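Local coordinates for 5-methylthioribose-1-phosphate isomerase (Saccharomyces cerevisiae, PDB 1W2W), which catalyses the interconversion of methylthioribose-1-phosphate and methylthioribulose-1-phosphate in methionine salvage, the chain here being the N-terminal part of the enzyme, at residues A5-R10 / S17-D22; I35-D40 / L65-L70; D40-I45 / L102-P107; V117-I122 / G134-Y139; A149-M154 / Y191-G196. All coordinates share one frame; numbering follows the deposited sequence.

Contact 1 (A5-R10 / S17-D22)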
# COMPACT_ATOMS: atom_id res chain seq x y z
N ALA A 5 0.28 24.94 -2.57
CA ALA A 5 -0.11 24.55 -1.22
C ALA A 5 -0.42 25.76 -0.35
O ALA A 5 -1.31 25.72 0.50
CB ALA A 5 0.97 23.71 -0.56
N ILE A 6 0.33 26.83 -0.57
CA ILE A 6 0.26 27.99 0.32
C ILE A 6 0.10 29.23 -0.54
O ILE A 6 0.92 29.49 -1.42
CB ILE A 6 1.54 28.08 1.18
CG1 ILE A 6 1.62 26.86 2.12
CG2 ILE A 6 1.58 29.39 1.99
CD1 ILE A 6 3.02 26.62 2.67
N VAL A 7 -0.97 29.99 -0.29
CA VAL A 7 -1.19 31.20 -1.06
C VAL A 7 -0.90 32.38 -0.15
O VAL A 7 -1.67 32.67 0.77
CB VAL A 7 -2.61 31.27 -1.63
CG1 VAL A 7 -2.79 32.56 -2.45
CG2 VAL A 7 -2.89 30.05 -2.51
N PHE A 8 0.21 33.05 -0.45
CA PHE A 8 0.79 34.11 0.37
C PHE A 8 0.70 35.42 -0.41
O PHE A 8 1.46 35.63 -1.36
CB PHE A 8 2.25 33.77 0.68
CG PHE A 8 3.02 34.86 1.36
CD1 PHE A 8 2.39 35.71 2.26
CD2 PHE A 8 4.37 35.05 1.10
CE1 PHE A 8 3.10 36.73 2.89
CE2 PHE A 8 5.09 36.05 1.73
CZ PHE A 8 4.46 36.90 2.62
N ASP A 9 -0.22 36.30 -0.04
CA ASP A 9 -0.29 37.61 -0.68
C ASP A 9 0.56 38.58 0.13
O ASP A 9 0.17 38.99 1.23
CB ASP A 9 -1.75 38.08 -0.71
CG ASP A 9 -1.93 39.40 -1.41
OD1 ASP A 9 -0.94 40.09 -1.75
OD2 ASP A 9 -3.06 39.84 -1.66
N ARG A 10 1.71 38.94 -0.43
CA ARG A 10 2.71 39.73 0.27
C ARG A 10 2.62 41.20 -0.12
O ARG A 10 3.46 42.01 0.29
CB ARG A 10 4.10 39.17 -0.04
CG ARG A 10 4.58 39.48 -1.46
CD ARG A 10 6.01 39.02 -1.74
NE ARG A 10 6.12 37.56 -1.71
CZ ARG A 10 7.27 36.90 -1.78
NH1 ARG A 10 8.41 37.56 -1.88
NH2 ARG A 10 7.27 35.57 -1.74
N SER A 17 -1.78 38.40 3.66
CA SER A 17 -2.78 37.36 3.85
C SER A 17 -2.19 36.01 3.47
O SER A 17 -1.31 35.90 2.61
CB SER A 17 -4.07 37.67 3.09
OG SER A 17 -3.84 37.55 1.70
N VAL A 18 -2.66 34.98 4.16
CA VAL A 18 -2.15 33.63 3.97
C VAL A 18 -3.35 32.71 4.01
O VAL A 18 -4.17 32.80 4.92
CB VAL A 18 -1.14 33.26 5.08
CG1 VAL A 18 -0.65 31.83 4.90
CG2 VAL A 18 0.04 34.23 5.09
N LYS A 19 -3.49 31.84 3.01
CA LYS A 19 -4.48 30.75 3.09
C LYS A 19 -3.82 29.50 2.52
O LYS A 19 -2.91 29.60 1.71
CB LYS A 19 -5.77 31.11 2.35
CG LYS A 19 -5.65 31.20 0.83
CD LYS A 19 -6.94 31.74 0.22
CE LYS A 19 -6.92 31.63 -1.30
NZ LYS A 19 -8.10 32.32 -1.91
N VAL A 20 -4.25 28.31 2.94
CA VAL A 20 -3.58 27.09 2.50
C VAL A 20 -4.59 26.07 1.98
O VAL A 20 -5.73 26.00 2.44
CB VAL A 20 -2.74 26.45 3.62
CG1 VAL A 20 -1.63 27.40 4.09
CG2 VAL A 20 -3.64 26.02 4.78
N LEU A 21 -4.17 25.28 1.00
CA LEU A 21 -5.04 24.24 0.49
C LEU A 21 -5.18 23.17 1.56
O LEU A 21 -4.20 22.80 2.18
CB LEU A 21 -4.41 23.59 -0.74
CG LEU A 21 -4.71 24.20 -2.11
CD1 LEU A 21 -4.05 23.32 -3.16
CD2 LEU A 21 -6.21 24.31 -2.35
N ASP A 22 -6.40 22.67 1.75
CA ASP A 22 -6.56 21.53 2.65
C ASP A 22 -6.18 20.24 1.90
O ASP A 22 -6.96 19.69 1.11
CB ASP A 22 -8.01 21.44 3.12
CG ASP A 22 -8.19 20.42 4.22
OD1 ASP A 22 -7.34 19.50 4.32
OD2 ASP A 22 -9.14 20.47 5.03
O HOH W 1 -1.44 23.24 1.86
O HOH W 2 -3.77 34.78 0.70

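Contact 2 (I35-D40 / L65-L70)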
# COMPACT_ATOMS: atom_id res chain seq x y z
N ILE A 35 -5.11 31.40 7.42
CA ILE A 35 -4.16 31.39 8.53
C ILE A 35 -4.09 32.78 9.15
O ILE A 35 -3.68 33.73 8.50
CB ILE A 35 -2.76 30.98 8.02
CG1 ILE A 35 -2.82 29.64 7.27
CG2 ILE A 35 -1.75 30.99 9.16
CD1 ILE A 35 -3.13 28.42 8.14
N HIS A 36 -4.50 32.89 10.41
CA HIS A 36 -4.49 34.18 11.11
C HIS A 36 -3.53 34.20 12.30
O HIS A 36 -2.93 35.23 12.61
CB HIS A 36 -5.91 34.57 11.55
CG HIS A 36 -6.85 34.76 10.40
ND1 HIS A 36 -6.70 35.77 9.47
CD2 HIS A 36 -7.95 34.07 10.02
CE1 HIS A 36 -7.67 35.69 8.58
NE2 HIS A 36 -8.44 34.67 8.89
N THR A 37 -3.40 33.06 12.96
CA THR A 37 -2.61 32.99 14.19
C THR A 37 -1.76 31.74 14.24
O THR A 37 -1.87 30.86 13.37
CB THR A 37 -3.53 32.96 15.42
OG1 THR A 37 -4.18 31.68 15.48
CG2 THR A 37 -4.66 33.98 15.26
N ILE A 38 -0.93 31.67 15.27
CA ILE A 38 -0.08 30.50 15.46
C ILE A 38 -0.93 29.27 15.75
O ILE A 38 -0.55 28.14 15.43
CB ILE A 38 0.99 30.77 16.53
CG1 ILE A 38 1.99 31.79 15.97
CG2 ILE A 38 1.74 29.49 16.89
CD1 ILE A 38 2.97 32.36 17.00
N ASP A 39 -2.12 29.48 16.33
CA ASP A 39 -2.99 28.33 16.55
C ASP A 39 -3.42 27.72 15.22
O ASP A 39 -3.58 26.50 15.14
CB ASP A 39 -4.24 28.68 17.36
CG ASP A 39 -3.92 29.16 18.74
OD1 ASP A 39 -3.39 28.35 19.54
OD2 ASP A 39 -4.14 30.32 19.11
N ASP A 40 -3.60 28.55 14.20
CA ASP A 40 -4.02 28.07 12.88
C ASP A 40 -2.87 27.29 12.24
O ASP A 40 -3.08 26.23 11.66
CB ASP A 40 -4.41 29.23 11.97
CG ASP A 40 -5.65 29.96 12.47
OD1 ASP A 40 -6.48 29.34 13.17
OD2 ASP A 40 -5.85 31.16 12.20
N LEU A 65 3.93 35.47 11.48
CA LEU A 65 3.77 36.80 10.91
C LEU A 65 2.31 37.26 10.93
O LEU A 65 2.02 38.39 11.31
CB LEU A 65 4.36 36.89 9.49
CG LEU A 65 4.16 38.23 8.76
CD1 LEU A 65 4.87 39.38 9.50
CD2 LEU A 65 4.67 38.14 7.33
N THR A 66 1.37 36.41 10.53
CA THR A 66 -0.03 36.83 10.60
C THR A 66 -0.44 37.13 12.04
O THR A 66 -1.23 38.05 12.28
CB THR A 66 -1.01 35.80 9.97
OG1 THR A 66 -0.80 34.50 10.54
CG2 THR A 66 -0.74 35.60 8.49
N GLU A 67 0.10 36.37 13.00
CA GLU A 67 -0.22 36.60 14.40
C GLU A 67 0.28 37.97 14.87
O GLU A 67 -0.46 38.72 15.51
CB GLU A 67 0.31 35.50 15.32
CG GLU A 67 0.04 35.81 16.79
CD GLU A 67 -0.08 34.57 17.64
OE1 GLU A 67 0.44 34.57 18.77
OE2 GLU A 67 -0.70 33.59 17.18
N VAL A 68 1.53 38.30 14.56
CA VAL A 68 2.05 39.57 15.06
C VAL A 68 1.38 40.75 14.38
O VAL A 68 1.20 41.82 14.98
CB VAL A 68 3.59 39.67 14.99
CG1 VAL A 68 4.24 38.55 15.81
CG2 VAL A 68 4.05 39.66 13.57
N GLN A 69 0.98 40.57 13.12
CA GLN A 69 0.27 41.63 12.42
C GLN A 69 -1.15 41.80 12.93
O GLN A 69 -1.66 42.92 12.99
CB GLN A 69 0.30 41.43 10.91
CG GLN A 69 1.74 41.41 10.41
CD GLN A 69 1.85 41.56 8.91
OE1 GLN A 69 0.95 41.15 8.17
NE2 GLN A 69 2.94 42.17 8.46
N LEU A 70 -1.78 40.70 13.32
CA LEU A 70 -3.11 40.76 13.91
C LEU A 70 -3.09 41.48 15.26
O LEU A 70 -3.96 42.30 15.54
CB LEU A 70 -3.69 39.35 14.07
CG LEU A 70 -5.11 39.21 14.61
CD1 LEU A 70 -6.07 40.11 13.87
CD2 LEU A 70 -5.59 37.76 14.53

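Contact 3 (D40-I45 / L102-P107). With SO4 (sulfate ion), chain I.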
# COMPACT_ATOMS: atom_id res chain seq x y z
N ASP A 40 -3.60 28.55 14.20
CA ASP A 40 -4.02 28.07 12.88
C ASP A 40 -2.87 27.29 12.24
O ASP A 40 -3.08 26.23 11.66
CB ASP A 40 -4.41 29.23 11.97
CG ASP A 40 -5.65 29.96 12.47
OD1 ASP A 40 -6.48 29.34 13.17
OD2 ASP A 40 -5.85 31.16 12.20
N GLY A 41 -1.67 27.85 12.33
CA GLY A 41 -0.47 27.20 11.84
C GLY A 41 -0.30 25.84 12.50
O GLY A 41 -0.09 24.84 11.82
N TYR A 42 -0.42 25.81 13.82
CA TYR A 42 -0.30 24.55 14.55
C TYR A 42 -1.36 23.58 14.08
O TYR A 42 -1.08 22.40 13.84
CB TYR A 42 -0.47 24.79 16.06
CG TYR A 42 -0.48 23.52 16.89
CD1 TYR A 42 0.70 23.02 17.44
CD2 TYR A 42 -1.66 22.82 17.11
CE1 TYR A 42 0.69 21.86 18.21
CE2 TYR A 42 -1.67 21.67 17.87
CZ TYR A 42 -0.49 21.19 18.42
OH TYR A 42 -0.51 20.04 19.17
N SER A 43 -2.60 24.06 13.94
CA SER A 43 -3.70 23.18 13.61
C SER A 43 -3.54 22.55 12.23
O SER A 43 -3.74 21.34 12.07
CB SER A 43 -5.04 23.88 13.70
OG SER A 43 -6.09 22.96 13.43
N VAL A 44 -3.19 23.36 11.22
CA VAL A 44 -3.08 22.77 9.88
C VAL A 44 -1.88 21.84 9.74
O VAL A 44 -1.91 20.92 8.93
CB VAL A 44 -3.11 23.80 8.74
CG1 VAL A 44 -4.42 24.60 8.78
CG2 VAL A 44 -1.87 24.71 8.78
N ILE A 45 -0.82 22.08 10.51
CA ILE A 45 0.33 21.19 10.50
C ILE A 45 0.00 19.87 11.21
O ILE A 45 0.23 18.79 10.68
CB ILE A 45 1.57 21.85 11.13
CG1 ILE A 45 2.04 23.04 10.29
CG2 ILE A 45 2.70 20.82 11.28
CD1 ILE A 45 3.06 23.95 11.04
N LEU A 102 4.12 25.83 18.55
CA LEU A 102 4.12 25.57 17.10
C LEU A 102 5.11 24.46 16.75
O LEU A 102 4.78 23.56 15.97
CB LEU A 102 4.49 26.85 16.34
CG LEU A 102 4.50 26.76 14.81
CD1 LEU A 102 3.13 26.27 14.35
CD2 LEU A 102 4.78 28.14 14.22
N LEU A 103 6.31 24.53 17.33
CA LEU A 103 7.34 23.52 17.13
C LEU A 103 6.84 22.11 17.45
O LEU A 103 7.24 21.13 16.82
CB LEU A 103 8.58 23.83 17.98
CG LEU A 103 9.72 22.82 17.90
CD1 LEU A 103 10.43 22.96 16.55
CD2 LEU A 103 10.71 23.04 19.04
N SER A 104 5.96 22.01 18.45
CA SER A 104 5.48 20.70 18.89
C SER A 104 4.47 20.04 17.95
O SER A 104 4.12 18.88 18.13
CB SER A 104 4.88 20.77 20.29
OG SER A 104 3.61 21.41 20.29
N SER A 105 4.00 20.78 16.95
CA SER A 105 3.01 20.27 15.99
C SER A 105 3.35 18.89 15.42
O SER A 105 2.56 17.95 15.56
CB SER A 105 2.81 21.28 14.85
OG SER A 105 4.05 21.63 14.25
N ARG A 106 4.50 18.78 14.77
CA ARG A 106 4.95 17.52 14.18
C ARG A 106 6.49 17.49 14.26
O ARG A 106 7.14 18.42 13.79
CB ARG A 106 4.48 17.40 12.71
CG ARG A 106 3.03 16.98 12.52
CD ARG A 106 2.66 16.72 11.05
NE ARG A 106 3.21 15.45 10.60
CZ ARG A 106 3.47 15.14 9.33
NH1 ARG A 106 3.21 16.02 8.36
NH2 ARG A 106 3.98 13.94 9.04
N PRO A 107 7.06 16.46 14.88
CA PRO A 107 8.49 16.45 15.20
C PRO A 107 9.51 16.07 14.12
O PRO A 107 10.65 16.52 14.22
CB PRO A 107 8.59 15.41 16.31
CG PRO A 107 7.47 14.46 16.03
CD PRO A 107 6.37 15.25 15.35
S SO4 I . 4.50 14.45 5.11
O1 SO4 I . 4.59 15.80 5.69
O2 SO4 I . 4.21 13.51 6.19
O3 SO4 I . 3.41 14.40 4.15
O4 SO4 I . 5.78 14.11 4.50
O HOH W 3 1.82 18.52 8.52

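Contact 4 (V117-I122 / G134-Y139)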
# COMPACT_ATOMS: atom_id res chain seq x y z
N VAL A 117 14.11 28.45 14.83
CA VAL A 117 15.37 28.89 15.42
C VAL A 117 15.76 30.26 14.85
O VAL A 117 16.11 31.18 15.60
CB VAL A 117 16.51 27.87 15.16
CG1 VAL A 117 17.89 28.48 15.44
CG2 VAL A 117 16.29 26.59 15.98
N GLU A 118 15.67 30.40 13.53
CA GLU A 118 15.98 31.65 12.87
C GLU A 118 15.02 32.74 13.30
O GLU A 118 15.44 33.87 13.57
CB GLU A 118 15.97 31.48 11.35
CG GLU A 118 16.55 32.66 10.58
CD GLU A 118 17.82 33.24 11.19
OE1 GLU A 118 18.76 32.47 11.48
OE2 GLU A 118 17.87 34.47 11.37
N ILE A 119 13.72 32.42 13.38
CA ILE A 119 12.75 33.42 13.82
C ILE A 119 13.04 33.88 15.25
O ILE A 119 12.95 35.08 15.55
CB ILE A 119 11.30 32.91 13.68
CG1 ILE A 119 10.95 32.73 12.19
CG2 ILE A 119 10.32 33.87 14.39
CD1 ILE A 119 9.68 31.92 11.92
N LYS A 120 13.40 32.94 16.13
CA LYS A 120 13.81 33.31 17.49
C LYS A 120 15.03 34.23 17.52
O LYS A 120 15.11 35.16 18.34
CB LYS A 120 14.06 32.08 18.36
CG LYS A 120 12.79 31.40 18.82
CD LYS A 120 13.09 30.37 19.89
CE LYS A 120 11.84 29.64 20.31
NZ LYS A 120 12.14 28.86 21.54
N ASN A 121 16.00 33.96 16.64
CA ASN A 121 17.17 34.83 16.52
C ASN A 121 16.79 36.22 16.04
O ASN A 121 17.33 37.23 16.51
CB ASN A 121 18.19 34.22 15.55
CG ASN A 121 18.98 33.10 16.17
OD1 ASN A 121 19.09 33.01 17.40
ND2 ASN A 121 19.52 32.22 15.34
N ILE A 122 15.84 36.29 15.11
CA ILE A 122 15.32 37.58 14.69
C ILE A 122 14.61 38.27 15.85
O ILE A 122 14.80 39.47 16.07
CB ILE A 122 14.40 37.44 13.48
CG1 ILE A 122 15.21 36.99 12.26
CG2 ILE A 122 13.72 38.78 13.17
CD1 ILE A 122 14.35 36.57 11.08
N GLY A 134 8.58 43.80 10.65
CA GLY A 134 9.28 44.10 9.42
C GLY A 134 10.34 43.08 9.06
O GLY A 134 10.45 42.68 7.90
N SER A 135 11.12 42.65 10.05
CA SER A 135 12.22 41.71 9.80
C SER A 135 11.68 40.31 9.51
O SER A 135 12.26 39.57 8.71
CB SER A 135 13.17 41.68 10.99
OG SER A 135 13.75 42.96 11.20
N LEU A 136 10.59 39.94 10.18
CA LEU A 136 9.95 38.66 9.95
C LEU A 136 9.33 38.60 8.55
O LEU A 136 9.41 37.55 7.89
CB LEU A 136 8.90 38.36 11.03
CG LEU A 136 8.16 37.02 10.92
CD1 LEU A 136 9.13 35.84 10.94
CD2 LEU A 136 7.10 36.88 12.01
N TYR A 137 8.72 39.70 8.11
CA TYR A 137 8.23 39.78 6.74
C TYR A 137 9.36 39.51 5.76
O TYR A 137 9.22 38.71 4.83
CB TYR A 137 7.66 41.17 6.44
CG TYR A 137 7.25 41.34 4.98
CD1 TYR A 137 6.05 40.83 4.51
CD2 TYR A 137 8.07 42.02 4.08
CE1 TYR A 137 5.68 40.98 3.17
CE2 TYR A 137 7.71 42.18 2.76
CZ TYR A 137 6.51 41.66 2.31
OH TYR A 137 6.15 41.82 0.99
N ASN A 138 10.49 40.19 5.97
CA ASN A 138 11.66 39.95 5.12
C ASN A 138 12.08 38.49 5.19
O ASN A 138 12.41 37.88 4.16
CB ASN A 138 12.82 40.87 5.50
CG ASN A 138 12.57 42.31 5.10
OD1 ASN A 138 11.65 42.58 4.33
ND2 ASN A 138 13.37 43.23 5.62
N TYR A 139 12.06 37.92 6.39
CA TYR A 139 12.51 36.55 6.56
C TYR A 139 11.63 35.57 5.78
O TYR A 139 12.14 34.68 5.07
CB TYR A 139 12.56 36.11 8.03
CG TYR A 139 12.79 34.62 8.13
CD1 TYR A 139 14.04 34.08 7.91
CD2 TYR A 139 11.74 33.75 8.41
CE1 TYR A 139 14.26 32.72 7.97
CE2 TYR A 139 11.94 32.37 8.48
CZ TYR A 139 13.21 31.87 8.26
OH TYR A 139 13.47 30.52 8.32

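Contact 5 (A149-M154 / Y191-G196)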
# COMPACT_ATOMS: atom_id res chain seq x y z
N ALA A 149 13.53 29.03 -5.67
CA ALA A 149 14.72 29.12 -6.51
C ALA A 149 15.61 27.89 -6.31
O ALA A 149 16.18 27.37 -7.28
CB ALA A 149 15.52 30.38 -6.19
N ASN A 150 15.71 27.44 -5.07
CA ASN A 150 16.56 26.30 -4.76
C ASN A 150 15.92 25.00 -5.28
O ASN A 150 16.62 24.08 -5.67
CB ASN A 150 16.87 26.21 -3.26
CG ASN A 150 17.83 27.29 -2.79
OD1 ASN A 150 18.57 27.86 -3.59
ND2 ASN A 150 17.81 27.58 -1.48
N ASN A 151 14.59 24.93 -5.26
CA ASN A 151 13.93 23.77 -5.84
C ASN A 151 14.26 23.66 -7.33
O ASN A 151 14.54 22.58 -7.85
CB ASN A 151 12.42 23.87 -5.67
CG ASN A 151 11.99 23.65 -4.23
OD1 ASN A 151 12.77 23.15 -3.41
ND2 ASN A 151 10.76 24.01 -3.92
N MSE A 152 14.23 24.79 -8.02
CA MSE A 152 14.60 24.76 -9.43
C MSE A 152 16.06 24.39 -9.63
O MSE A 152 16.39 23.57 -10.50
CB MSE A 152 14.23 26.07 -10.10
CG MSE A 152 12.73 26.26 -10.05
SE MSE A 152 12.16 27.87 -11.00
CE MSE A 152 13.17 29.22 -10.09
N LYS A 153 16.94 24.98 -8.83
CA LYS A 153 18.36 24.63 -8.88
C LYS A 153 18.61 23.13 -8.65
O LYS A 153 19.32 22.50 -9.44
CB LYS A 153 19.17 25.42 -7.85
CG LYS A 153 19.63 26.80 -8.32
CD LYS A 153 20.35 27.55 -7.19
CE LYS A 153 21.72 26.93 -6.91
NZ LYS A 153 22.85 27.90 -7.02
N MSE A 154 18.06 22.58 -7.58
CA MSE A 154 18.30 21.17 -7.26
C MSE A 154 17.65 20.26 -8.29
O MSE A 154 18.15 19.17 -8.61
CB MSE A 154 17.85 20.83 -5.83
CG MSE A 154 16.39 20.50 -5.61
SE MSE A 154 16.20 20.14 -3.69
CE MSE A 154 16.02 21.99 -2.99
N TYR A 191 7.30 23.96 -7.45
CA TYR A 191 8.27 23.18 -8.23
C TYR A 191 8.74 21.86 -7.57
O TYR A 191 8.60 20.78 -8.15
CB TYR A 191 9.46 24.03 -8.68
CG TYR A 191 10.19 23.42 -9.85
CD1 TYR A 191 9.68 23.55 -11.13
CD2 TYR A 191 11.36 22.70 -9.67
CE1 TYR A 191 10.32 23.00 -12.22
CE2 TYR A 191 12.02 22.13 -10.75
CZ TYR A 191 11.49 22.28 -12.02
OH TYR A 191 12.10 21.75 -13.12
N GLY A 192 9.26 21.95 -6.35
CA GLY A 192 9.43 20.75 -5.54
C GLY A 192 10.86 20.24 -5.53
O GLY A 192 11.75 20.80 -6.18
N THR A 193 11.06 19.15 -4.79
CA THR A 193 12.39 18.59 -4.59
C THR A 193 12.54 17.37 -5.48
O THR A 193 12.96 17.52 -6.62
CB THR A 193 12.67 18.30 -3.11
OG1 THR A 193 11.66 17.42 -2.58
CG2 THR A 193 12.52 19.59 -2.30
N ALA A 194 12.20 16.17 -5.01
CA ALA A 194 12.28 15.02 -5.92
C ALA A 194 11.40 15.24 -7.16
O ALA A 194 11.81 14.94 -8.27
CB ALA A 194 11.94 13.71 -5.20
N LEU A 195 10.19 15.77 -6.98
CA LEU A 195 9.34 16.04 -8.14
C LEU A 195 9.92 17.16 -8.99
O LEU A 195 9.66 17.21 -10.19
CB LEU A 195 7.88 16.33 -7.76
CG LEU A 195 6.87 16.12 -8.90
CD1 LEU A 195 6.78 14.64 -9.28
CD2 LEU A 195 5.50 16.65 -8.51
N GLY A 196 10.70 18.05 -8.38
CA GLY A 196 11.45 19.06 -9.11
C GLY A 196 12.42 18.45 -10.11
O GLY A 196 12.50 18.87 -11.27

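Contact 1 (A5-R10 / S17-D22)
I6 and V20 both turn CG1 to the side of their own backbone N, with chi1 -65° and -61°. The two branches therefore run side by side in the same direction, and I6 CG1 meets V20 CG1 at 3.8 Å. Further along the same face, the F8 ring crosses V18 obliquely. F8 CD1 comes to 4.0 Å from V18 CG2, while S17 O sits at the edge of the ring, near its plane, 3.7 Å from F8 CD1. I6 and F8 also touch L62 of helix 53-73, and F8 reaches helix 129-168.

The other face carries V7, D9, S17 and K19. Here K19 folds its first bond back between its N and carbonyl carbon (chi1 69°), which lays K19 CG against V7 CB at 3.9 Å before the chain runs out straight. K19 also makes a cation-pi contact with Y32 of the next strand. S17 OG packs against D9 CB at 3.2 Å, and a water links S17 OG to V7 O.

V7 and K19 form a hydrogen-bonded pair: V7 N to K19 O is 2.8 Å and nearly linear, and K19 N to V7 O is 3.0 Å. D9 and S17 repeat the pattern. Beyond the paired residues, L21 N binds A5 O at 2.9 Å, and a water joins A5 O to L21 O. This is an antiparallel beta hairpin, the first two strands of a three-stranded sheet.

Contact 2 (I35-D40 / L65-L70)
I35 meets T66 first. The backbone I35 O lies 3.5 Å from T66 CG2, and the two side chains cross at a slant. At H36 the carbonyl comes up against the 65-70 helix, with H36 O 3.3 Å from T66 CB. The hydroxyl of T66 is bonded within its own helix, to S63 O.

T37 is the N-cap of helix 38-46. Its OG1 stands between the backbone N and the carbonyl carbon (chi1 72°), which places it to accept weak bonds from D39 N and D40 N. Its methyl CG2 leans on L70 CD2 at 4.0 Å. T37 and D40 make a capping box, since D40 OD2 in turn accepts from T37 N.

At I38 the contact becomes polar. E67 extends from the facing helix and sets OE2 2.7 Å from I38 N, in a nearly straight bond (173°). The amide arrives on the anti side of the carboxylate, somewhat out of its plane. The I38 side chain crosses E67 at about a right angle, and I38 CD1 rests 3.8 Å from E67 CD. E67 OE1 is taken by R98 in a salt bridge and by the Y83 hydroxyl. With an alanine here in place of E67, the I38 amide would probably be left without this acceptor, and R98 less well balanced by negative charge.

D39 OD2 also makes a salt bridge to R98. D40 OD2 accepts a second bond, from H36 N at 2.8 Å, on its anti lone pair.

Contact 3 (D40-I45 / L102-P107)
Y42 turns the rim of its ring to L102 and S104: L102 CA and S104 OG lie near the ring plane at the edge, S104 OG 3.6 Å from Y42 CE1 though hydrogen-bonded to F101 O. S105 approaches obliquely, its CA 3.6 Å from Y42 CE1. I45 crosses L102 at about a right angle, I45 CD1 touching L102 CD1 at 4.0 Å. With I45 CG1 beside the backbone N (chi1 -66°), CG2 falls anti to it and meets S105 OG at 3.4 Å. L102 O accepts from S105 OG, at 2.7 Å, and from S105 N.

R106 bends at chi3 (75°), its CD 3.2 Å from I45 O, and a water links R106 NH1 to I45 O. Its guanidinium meets a sulfate edge-on, R106 NH2 to sulfate O2 being 2.9 Å. The ion, probably from the crystallisation liquor, is also bound by G52 N and R51 NE of another protein chain. R106 NE salt-bridges an acidic side chain of another protein chain. Were R106 an alanine, that acid would probably lose its countercharge and the sulfate be held less firmly.

Around the contact, Y42 stacks on F101, I45 packs on helix 53-73, and L102 and S105 reach helix 111-124.

Contact 4 (V117-I122 / G134-Y139)
Y139 is the wedge of the tight part, set between E118, I119 and I122 of the neighbouring helix. Its CG lies anti to the backbone N (chi1 169°), which carries the ring across to segment 117-122. I122 CD1 presses on Y139 CB at 3.6 Å, the two side chains crossing at a slant. E118 bends at chi2 and lays its aliphatic part on the tyrosine, E118 CG coming to 3.5 Å from Y139 CE1. The I119 and Y139 side chains cross at about a right angle, with I119 CG1 3.9 Å from Y139 CE2. The same I119 CG1 touches L136 CD1 at 3.8 Å. I119 and L136 are buried here, and both also pack on helix 53-73.

The margins are looser. The E118 carboxylate, turned 36° from the ring plane, lies on the more exposed side. At the other end S135 offers only CB, which is 3.7 Å from I122 CG2; its hydroxyl is bonded to A131 O in its own helix.

The short segments run roughly antiparallel, at 151°, with axes 10.4 Å apart. No hydrogen bond crosses between them. The Y139 hydroxyl is bonded to S115, further back on the first helix. The grip is therefore chiefly apolar, with one polar tie just beyond the segment.

Contact 5 (A149-M154 / Y191-G196)
N151 lies on a helical turn of 149-154 and faces G192, in the bend that leads into helix 194-210; their CA atoms are 5.4 Å apart. Y191 and G192 both have positive phi. G192 takes phi 102° and psi 179°, where a CB would jam against the preceding carbonyl. T193 follows at the N-cap, though its side chain makes no capping bond.

N151 points at this bend. N151 CB lies 3.2 Å from G192 O, and its amide nitrogen binds G190 O just before the segment.

Y191 is flanked in two ways. N151 O sits near the ring plane at the edge, 3.7 Å from Y191 CD2. Selenomethionine M152 comes over one face: M152 CG is 4.0 Å from the ring centroid, a CH-pi contact, with M152 SE higher above the same face, a Met-aromatic arrangement. The Y191 hydroxyl is tied to S200. M154, also selenomethionine, bends at chi3 and runs alongside T193, with M154 SE 4.0 Å from T193 CG2.

No hydrogen bond joins the two segments directly, so packing and the ring contacts carry the join. G192 O, buried against N151 CB, has no polar partner in the model, a local cost.

In the fold
Contacts 1, 2 and 3 form one continuous block. V18 O of contact 1 meets I35 N of contact 2 at 3.0 Å, a probable hydrogen bond. Contacts 2 and 3 share D40 and both use helix 38-46. Contact 4 joins the block through a probable hydrogen bond of R10 O to Y137 OH, 2.8 Å long, and through L65 packed on L136. Contact 5 lies further along helix 129-168, its centre 24 Å from that of contact 4. Two contacts come near C181, predicted to stabilise the transition state: the side chain of R106 in contact 3 lies about 8 Å from its side chain, and that of T193 in contact 5 about 9 Å.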